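Local coordinates for protein glycine betaine/carnitine/choline ABC transporter (PDB 3O66) that probably binds glycine betaine, carnitine or choline as the substrate-binding component of an ABC importer that takes up compatible solutes, at residues A[112-124]-A[185-198]. Sequence-based numbering, arbitrary orientation.
With ACT (acetate ion), chain D.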
ATOM      1  N   PHE A 112       4.336  -4.995  -3.322  1.00 21.05           N
ATOM      2  CA  PHE A 112       4.132  -4.690  -1.910  1.00 21.75           C
ATOM      3  C   PHE A 112       2.636  -4.707  -1.524  1.00 21.94           C
ATOM      4  O   PHE A 112       1.760  -4.628  -2.380  1.00 20.67           O
ATOM      5  CB  PHE A 112       4.774  -3.328  -1.535  1.00 21.19           C
ATOM      6  CG  PHE A 112       4.106  -2.108  -2.171  1.00 21.68           C
ATOM      7  CD1 PHE A 112       3.110  -1.399  -1.485  1.00 21.41           C
ATOM      8  CD2 PHE A 112       4.507  -1.644  -3.426  1.00 20.25           C
ATOM      9  CE1 PHE A 112       2.516  -0.271  -2.034  1.00 22.79           C
ATOM     10  CE2 PHE A 112       3.912  -0.513  -4.007  1.00 21.62           C
ATOM     11  CZ  PHE A 112       2.922   0.192  -3.309  1.00 22.51           C
ATOM     12  N   ALA A 113       2.395  -4.836  -0.216  1.00 22.96           N
ATOM     13  CA  ALA A 113       1.085  -4.640   0.411  1.00 22.51           C
ATOM     14  C   ALA A 113       1.171  -3.534   1.479  1.00 22.62           C
ATOM     15  O   ALA A 113       2.163  -3.456   2.227  1.00 23.81           O
ATOM     16  CB  ALA A 113       0.593  -5.940   1.018  1.00 23.40           C
ATOM     17  N   ASN A 114       0.149  -2.677   1.504  1.00 24.79           N
ATOM     18  CA  ASN A 114       0.012  -1.602   2.474  1.00 24.60           C
ATOM     19  C   ASN A 114      -1.187  -1.926   3.357  1.00 24.14           C
ATOM     20  O   ASN A 114      -2.347  -1.666   2.986  1.00 22.97           O
ATOM     21  CB  ASN A 114      -0.169  -0.258   1.760  1.00 25.72           C
ATOM     22  CG  ASN A 114      -0.077   0.925   2.712  1.00 27.07           C
ATOM     23  OD1 ASN A 114      -0.093   0.757   3.940  1.00 29.82           O
ATOM     24  ND2 ASN A 114       0.014   2.123   2.157  1.00 25.74           N
ATOM     25  N   THR A 115      -0.881  -2.584   4.473  1.00 23.09           N
ATOM     26  CA  THR A 115      -1.880  -3.113   5.368  1.00 23.66           C
ATOM     27  C   THR A 115      -1.573  -2.723   6.814  1.00 23.40           C
ATOM     28  O   THR A 115      -0.447  -2.345   7.142  1.00 22.64           O
ATOM     29  CB  THR A 115      -1.950  -4.659   5.268  1.00 24.13           C
ATOM     30  OG1 THR A 115      -2.896  -5.150   6.233  1.00 24.45           O
ATOM     31  CG2 THR A 115      -0.553  -5.315   5.517  1.00 23.52           C
ATOM     32  N   TYR A 116      -2.597  -2.773   7.666  1.00 24.64           N
ATOM     33  CA  TYR A 116      -2.348  -2.768   9.102  1.00 24.53           C
ATOM     34  C   TYR A 116      -1.468  -3.992   9.353  1.00 23.25           C
ATOM     35  O   TYR A 116      -1.685  -5.055   8.765  1.00 22.64           O
ATOM     36  CB  TYR A 116      -3.644  -2.888   9.909  1.00 24.81           C
ATOM     37  CG  TYR A 116      -4.398  -1.579  10.190  1.00 28.58           C
ATOM     38  CD1 TYR A 116      -3.835  -0.325   9.921  1.00 30.59           C
ATOM     39  CD2 TYR A 116      -5.669  -1.617  10.753  1.00 33.51           C
ATOM     40  CE1 TYR A 116      -4.538   0.858  10.188  1.00 33.71           C
ATOM     41  CE2 TYR A 116      -6.376  -0.444  11.043  1.00 37.13           C
ATOM     42  CZ  TYR A 116      -5.807   0.791  10.764  1.00 36.65           C
ATOM     43  OH  TYR A 116      -6.533   1.939  11.037  1.00 37.94           O
ATOM     44  N   ALA A 117      -0.473  -3.806  10.222  1.00 21.52           N
ATOM     45  CA  ALA A 117       0.436  -4.856  10.600  1.00 21.52           C
ATOM     46  C   ALA A 117       0.996  -4.530  11.960  1.00 20.92           C
ATOM     47  O   ALA A 117       1.272  -3.367  12.263  1.00 21.71           O
ATOM     48  CB  ALA A 117       1.600  -4.961   9.568  1.00 21.44           C
ATOM     49  N   PHE A 118       1.209  -5.566  12.760  1.00 21.50           N
ATOM     50  CA  PHE A 118       1.849  -5.437  14.052  1.00 21.49           C
ATOM     51  C   PHE A 118       3.330  -5.345  13.846  1.00 21.42           C
ATOM     52  O   PHE A 118       3.893  -6.049  13.006  1.00 23.24           O
ATOM     53  CB  PHE A 118       1.521  -6.624  14.967  1.00 22.49           C
ATOM     54  CG  PHE A 118       0.077  -6.665  15.373  1.00 23.12           C
ATOM     55  CD1 PHE A 118      -0.367  -5.910  16.450  1.00 23.97           C
ATOM     56  CD2 PHE A 118      -0.852  -7.365  14.608  1.00 23.62           C
ATOM     57  CE1 PHE A 118      -1.720  -5.913  16.811  1.00 25.01           C
ATOM     58  CE2 PHE A 118      -2.220  -7.361  14.948  1.00 25.99           C
ATOM     59  CZ  PHE A 118      -2.643  -6.626  16.045  1.00 26.25           C
HETATM   60  N   MSE A 119       3.968  -4.483  14.626  1.00 21.43           N
HETATM   61  CA  MSE A 119       5.394  -4.221  14.446  1.00 21.12           C
HETATM   62  C   MSE A 119       6.052  -3.866  15.759  1.00 20.67           C
HETATM   63  O   MSE A 119       5.386  -3.376  16.703  1.00 21.28           O
HETATM   64  CB  MSE A 119       5.664  -3.165  13.374  1.00 20.98           C
HETATM   65  CG  MSE A 119       4.972  -1.823  13.670  1.00 22.61           C
HETATM   66 SE   MSE A 119       5.138  -0.571  12.184  0.75 22.10          SE
HETATM   67  CE  MSE A 119       3.969  -1.519  10.931  1.00 23.63           C
ATOM     68  N   VAL A 120       7.347  -4.168  15.817  1.00 20.30           N
ATOM     69  CA  VAL A 120       8.153  -4.006  17.033  1.00 20.48           C
ATOM     70  C   VAL A 120       9.509  -3.442  16.666  1.00 21.44           C
ATOM     71  O   VAL A 120       9.862  -3.404  15.469  1.00 22.90           O
ATOM     72  CB  VAL A 120       8.319  -5.344  17.796  1.00 20.66           C
ATOM     73  CG1 VAL A 120       6.963  -5.880  18.212  1.00 21.41           C
ATOM     74  CG2 VAL A 120       9.174  -6.415  16.979  1.00 20.73           C
ATOM     75  N   THR A 121      10.296  -3.034  17.654  1.00 22.34           N
ATOM     76  CA  THR A 121      11.681  -2.646  17.369  1.00 22.94           C
ATOM     77  C   THR A 121      12.541  -3.905  17.133  1.00 24.80           C
ATOM     78  O   THR A 121      12.167  -5.012  17.551  1.00 25.39           O
ATOM     79  CB  THR A 121      12.342  -1.913  18.528  1.00 22.72           C
ATOM     80  OG1 THR A 121      12.380  -2.798  19.672  1.00 23.27           O
ATOM     81  CG2 THR A 121      11.615  -0.548  18.873  1.00 22.78           C
ATOM     82  N   LYS A 122      13.721  -3.720  16.552  0.50 25.93           N
ATOM     83  CA  LYS A 122      14.683  -4.819  16.416  0.50 28.26           C
ATOM     84  C   LYS A 122      15.120  -5.391  17.765  0.50 28.92           C
ATOM     85  O   LYS A 122      15.286  -6.601  17.891  0.50 30.06           O
ATOM     86  CB  LYS A 122      15.886  -4.411  15.563  0.50 29.78           C
ATOM     87  CG  LYS A 122      16.783  -3.346  16.180  0.50 31.62           C
ATOM     88  CD  LYS A 122      18.092  -3.214  15.406  0.50 34.53           C
ATOM     89  CE  LYS A 122      18.733  -1.856  15.660  0.50 35.85           C
ATOM     90  NZ  LYS A 122      17.698  -0.788  15.561  0.50 34.41           N
ATOM     91  N   GLU A 123      15.280  -4.553  18.788  0.50 29.15           N
ATOM     92  CA  GLU A 123      15.666  -5.090  20.104  0.50 30.35           C
ATOM     93  C   GLU A 123      14.565  -5.963  20.721  0.50 29.43           C
ATOM     94  O   GLU A 123      14.841  -6.979  21.366  0.50 29.95           O
ATOM     95  CB  GLU A 123      16.106  -3.990  21.088  0.50 31.15           C
ATOM     96  CG  GLU A 123      16.351  -4.510  22.505  0.50 33.49           C
ATOM     97  CD  GLU A 123      16.840  -3.441  23.475  0.50 36.92           C
ATOM     98  OE1 GLU A 123      16.079  -2.482  23.741  0.50 37.02           O
ATOM     99  OE2 GLU A 123      17.983  -3.571  23.984  0.50 40.66           O
ATOM    100  N   THR A 124      13.316  -5.566  20.520  1.00 27.80           N
ATOM    101  CA  THR A 124      12.176  -6.342  21.013  1.00 26.69           C
ATOM    102  C   THR A 124      12.015  -7.658  20.223  1.00 27.65           C
ATOM    103  O   THR A 124      11.756  -8.729  20.806  1.00 28.12           O
ATOM    104  CB  THR A 124      10.903  -5.490  20.982  1.00 25.63           C
ATOM    105  OG1 THR A 124      11.049  -4.419  21.930  1.00 24.66           O
ATOM    106  CG2 THR A 124       9.665  -6.301  21.369  1.00 23.16           C
ATOM    107  N   LEU A 185       6.887   3.711  19.346  1.00 25.69           N
ATOM    108  CA  LEU A 185       7.650   2.451  19.384  1.00 25.52           C
ATOM    109  C   LEU A 185       9.169   2.726  19.456  1.00 26.12           C
ATOM    110  O   LEU A 185       9.893   2.125  20.265  1.00 26.53           O
ATOM    111  CB  LEU A 185       7.278   1.618  18.160  1.00 25.33           C
ATOM    112  CG  LEU A 185       7.410   0.113  18.051  1.00 26.57           C
ATOM    113  CD1 LEU A 185       6.780  -0.653  19.230  1.00 22.46           C
ATOM    114  CD2 LEU A 185       6.830  -0.333  16.680  1.00 28.34           C
ATOM    115  N   ASN A 186       9.639   3.669  18.643  1.00 25.76           N
ATOM    116  CA  ASN A 186      11.053   3.998  18.580  1.00 26.96           C
ATOM    117  C   ASN A 186      11.573   4.516  19.917  1.00 27.49           C
ATOM    118  O   ASN A 186      12.719   4.225  20.304  1.00 27.67           O
ATOM    119  CB  ASN A 186      11.291   5.031  17.488  1.00 27.58           C
ATOM    120  CG  ASN A 186      12.758   5.165  17.111  1.00 29.35           C
ATOM    121  OD1 ASN A 186      13.464   4.177  16.954  1.00 29.88           O
ATOM    122  ND2 ASN A 186      13.201   6.394  16.911  1.00 30.76           N
ATOM    123  N   THR A 187      10.719   5.256  20.625  1.00 27.84           N
ATOM    124  CA  THR A 187      11.087   5.864  21.909  1.00 28.30           C
ATOM    125  C   THR A 187      10.772   4.947  23.086  1.00 27.82           C
ATOM    126  O   THR A 187      11.006   5.315  24.244  1.00 28.15           O
ATOM    127  CB  THR A 187      10.417   7.247  22.132  1.00 29.49           C
ATOM    128  OG1 THR A 187       8.978   7.105  22.123  1.00 29.56           O
ATOM    129  CG2 THR A 187      10.881   8.268  21.056  1.00 29.41           C
ATOM    130  N   GLU A 188      10.268   3.746  22.780  1.00 26.65           N
ATOM    131  CA  GLU A 188       9.981   2.719  23.781  1.00 27.50           C
ATOM    132  C   GLU A 188       8.807   3.086  24.702  1.00 27.21           C
ATOM    133  O   GLU A 188       8.696   2.540  25.821  1.00 27.06           O
ATOM    134  CB  GLU A 188      11.260   2.318  24.588  1.00 28.53           C
ATOM    135  CG  GLU A 188      12.405   1.890  23.644  1.00 34.56           C
ATOM    136  CD  GLU A 188      13.383   0.908  24.238  1.00 42.50           C
ATOM    137  OE1 GLU A 188      12.978   0.053  25.050  1.00 45.47           O
ATOM    138  OE2 GLU A 188      14.578   0.969  23.864  1.00 48.12           O
ATOM    139  N   LYS A 189       7.938   3.997  24.226  1.00 26.42           N
ATOM    140  CA  LYS A 189       6.645   4.229  24.868  1.00 26.51           C
ATOM    141  C   LYS A 189       5.656   3.096  24.573  1.00 25.71           C
ATOM    142  O   LYS A 189       4.684   2.927  25.299  1.00 26.53           O
ATOM    143  CB  LYS A 189       6.043   5.587  24.460  1.00 27.58           C
ATOM    144  CG  LYS A 189       6.741   6.806  25.072  1.00 27.47           C
ATOM    145  CD  LYS A 189       6.558   6.839  26.619  1.00 30.98           C
ATOM    146  CE  LYS A 189       7.192   8.091  27.271  1.00 32.92           C
ATOM    147  NZ  LYS A 189       8.642   8.304  26.899  1.00 32.40           N
ATOM    148  N   LEU A 190       5.918   2.318  23.518  1.00 24.15           N
ATOM    149  CA  LEU A 190       5.152   1.120  23.212  1.00 23.81           C
ATOM    150  C   LEU A 190       6.124  -0.056  23.038  1.00 23.88           C
ATOM    151  O   LEU A 190       7.294   0.142  22.736  1.00 23.80           O
ATOM    152  CB  LEU A 190       4.385   1.283  21.886  1.00 22.90           C
ATOM    153  CG  LEU A 190       3.367   2.410  21.766  1.00 23.59           C
ATOM    154  CD1 LEU A 190       2.868   2.486  20.342  1.00 22.46           C
ATOM    155  CD2 LEU A 190       2.217   2.207  22.766  1.00 25.39           C
ATOM    156  N   ASP A 191       5.618  -1.271  23.189  1.00 23.42           N
ATOM    157  CA  ASP A 191       6.389  -2.459  22.849  1.00 23.72           C
ATOM    158  C   ASP A 191       5.975  -2.999  21.486  1.00 23.45           C
ATOM    159  O   ASP A 191       6.788  -3.611  20.779  1.00 22.98           O
ATOM    160  CB  ASP A 191       6.194  -3.521  23.920  1.00 24.58           C
ATOM    161  CG  ASP A 191       6.627  -3.034  25.307  1.00 27.08           C
ATOM    162  OD1 ASP A 191       7.798  -2.589  25.462  1.00 27.35           O
ATOM    163  OD2 ASP A 191       5.786  -3.062  26.228  1.00 28.47           O
ATOM    164  N   VAL A 192       4.708  -2.784  21.146  1.00 22.30           N
ATOM    165  CA  VAL A 192       4.104  -3.262  19.892  1.00 21.61           C
ATOM    166  C   VAL A 192       3.159  -2.166  19.356  1.00 21.27           C
ATOM    167  O   VAL A 192       2.429  -1.505  20.146  1.00 21.81           O
ATOM    168  CB  VAL A 192       3.292  -4.576  20.135  1.00 21.30           C
ATOM    169  CG1 VAL A 192       2.723  -5.124  18.816  1.00 23.04           C
ATOM    170  CG2 VAL A 192       4.137  -5.636  20.803  1.00 21.59           C
ATOM    171  N   ALA A 193       3.155  -1.975  18.029  1.00 20.75           N
ATOM    172  CA  ALA A 193       2.288  -1.007  17.382  1.00 20.68           C
ATOM    173  C   ALA A 193       1.552  -1.721  16.258  1.00 20.97           C
ATOM    174  O   ALA A 193       2.120  -2.630  15.606  1.00 21.91           O
ATOM    175  CB  ALA A 193       3.113   0.165  16.811  1.00 20.90           C
ATOM    176  N   LEU A 194       0.293  -1.360  16.061  1.00 20.23           N
ATOM    177  CA  LEU A 194      -0.404  -1.737  14.836  1.00 20.33           C
ATOM    178  C   LEU A 194      -0.276  -0.547  13.877  1.00 20.23           C
ATOM    179  O   LEU A 194      -0.969   0.474  14.026  1.00 22.39           O
ATOM    180  CB  LEU A 194      -1.867  -2.038  15.136  1.00 20.61           C
ATOM    181  CG  LEU A 194      -2.663  -2.553  13.918  1.00 22.17           C
ATOM    182  CD1 LEU A 194      -2.130  -3.930  13.392  1.00 20.72           C
ATOM    183  CD2 LEU A 194      -4.087  -2.640  14.345  1.00 23.59           C
ATOM    184  N   GLY A 195       0.613  -0.661  12.908  1.00 19.90           N
ATOM    185  CA  GLY A 195       0.996   0.486  12.026  1.00 19.69           C
ATOM    186  C   GLY A 195       0.654   0.124  10.602  1.00 20.37           C
ATOM    187  O   GLY A 195       0.072  -0.922  10.372  1.00 21.92           O
ATOM    188  N   TYR A 196       0.967   0.985   9.640  1.00 21.23           N
ATOM    189  CA  TYR A 196       0.844   0.608   8.238  1.00 21.44           C
ATOM    190  C   TYR A 196       2.161  -0.002   7.765  1.00 21.34           C
ATOM    191  O   TYR A 196       3.246   0.514   8.089  1.00 21.47           O
ATOM    192  CB  TYR A 196       0.549   1.844   7.399  1.00 22.98           C
ATOM    193  CG  TYR A 196      -0.894   2.253   7.394  1.00 24.09           C
ATOM    194  CD1 TYR A 196      -1.862   1.460   6.746  1.00 28.46           C
ATOM    195  CD2 TYR A 196      -1.308   3.431   8.010  1.00 27.36           C
ATOM    196  CE1 TYR A 196      -3.208   1.840   6.720  1.00 29.41           C
ATOM    197  CE2 TYR A 196      -2.645   3.824   7.980  1.00 28.28           C
ATOM    198  CZ  TYR A 196      -3.583   3.025   7.352  1.00 31.67           C
ATOM    199  OH  TYR A 196      -4.898   3.424   7.334  1.00 34.17           O
ATOM    200  N   SER A 197       2.069  -1.066   6.984  1.00 20.20           N
ATOM    201  CA  SER A 197       3.247  -1.892   6.652  1.00 21.67           C
ATOM    202  C   SER A 197       4.242  -1.260   5.681  1.00 21.84           C
ATOM    203  O   SER A 197       5.311  -1.835   5.458  1.00 23.29           O
ATOM    204  CB  SER A 197       2.775  -3.233   6.095  1.00 20.99           C
ATOM    205  OG  SER A 197       2.059  -2.992   4.889  1.00 23.10           O
ATOM    206  N   THR A 198       3.924  -0.100   5.090  1.00 21.98           N
ATOM    207  CA  THR A 198       4.895   0.539   4.192  1.00 21.32           C
ATOM    208  C   THR A 198       5.420   1.882   4.699  1.00 22.24           C
ATOM    209  O   THR A 198       6.117   2.605   3.962  1.00 22.75           O
ATOM    210  CB  THR A 198       4.352   0.770   2.759  1.00 23.35           C
ATOM    211  OG1 THR A 198       3.179   1.592   2.828  1.00 20.97           O
ATOM    212  CG2 THR A 198       4.077  -0.529   2.033  1.00 22.76           C
TER
HETATM  213  C   ACT D 323       2.221   4.142   4.745  1.00 46.71           C
HETATM  214  O   ACT D 323       1.990   2.898   4.676  1.00 46.54           O
HETATM  215  OXT ACT D 323       2.893   4.674   3.808  1.00 46.53           O
HETATM  216  CH3 ACT D 323       1.704   4.963   5.896  1.00 46.36           C
HETATM  217  O   HOH W   1       9.273  -2.821  20.450  1.00 24.58           O
HETATM  218  O   HOH W   2       9.675  -4.465  24.414  1.00 44.02           O
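Leu194 sets its CD1 methyl over the centre of the Phe118 ring, a CH-pi contact of 3.7 Å from CD1 to the ring centroid, while Val192 CG1 meets that ring at its edge. In Leu194, chi1 (-175°) and chi2 (64°) together carry CD1 to the ring and to 3.9 Å from Tyr116 CB. On this same face Tyr116 CE1 sits above the rim of the Tyr196 ring. Met119, present as selenomethionine, goes to the other face: bent at chi3 (69°), it curls its CE methyl back over Gly195, where a CB would lie tight against SE, and its CG packs on Leu185 CD2. Antiparallel backbone bonds pair Ala117 with Gly195 and Met119 with Ala193. Past the strand, Ser197 OG takes over the lacing, donating to Ala113 O (2.7 Å) and accepting from Thr115 N (3.0 Å) along a nearly straight N-H. Beside it, Thr198 OG1 and Asn114 ND2 both bond Glu20; an acetate, probably from the crystallisation liquor, has its O 2.6 Å from Thr198 OG1. Strands 116-120 and 192-196 thus join centrally in one lobe's mixed sheet, with the flanking Asn114 and Thr198 lying where the chain crosses between the lobes, as in type II periplasmic-binding-protein folds.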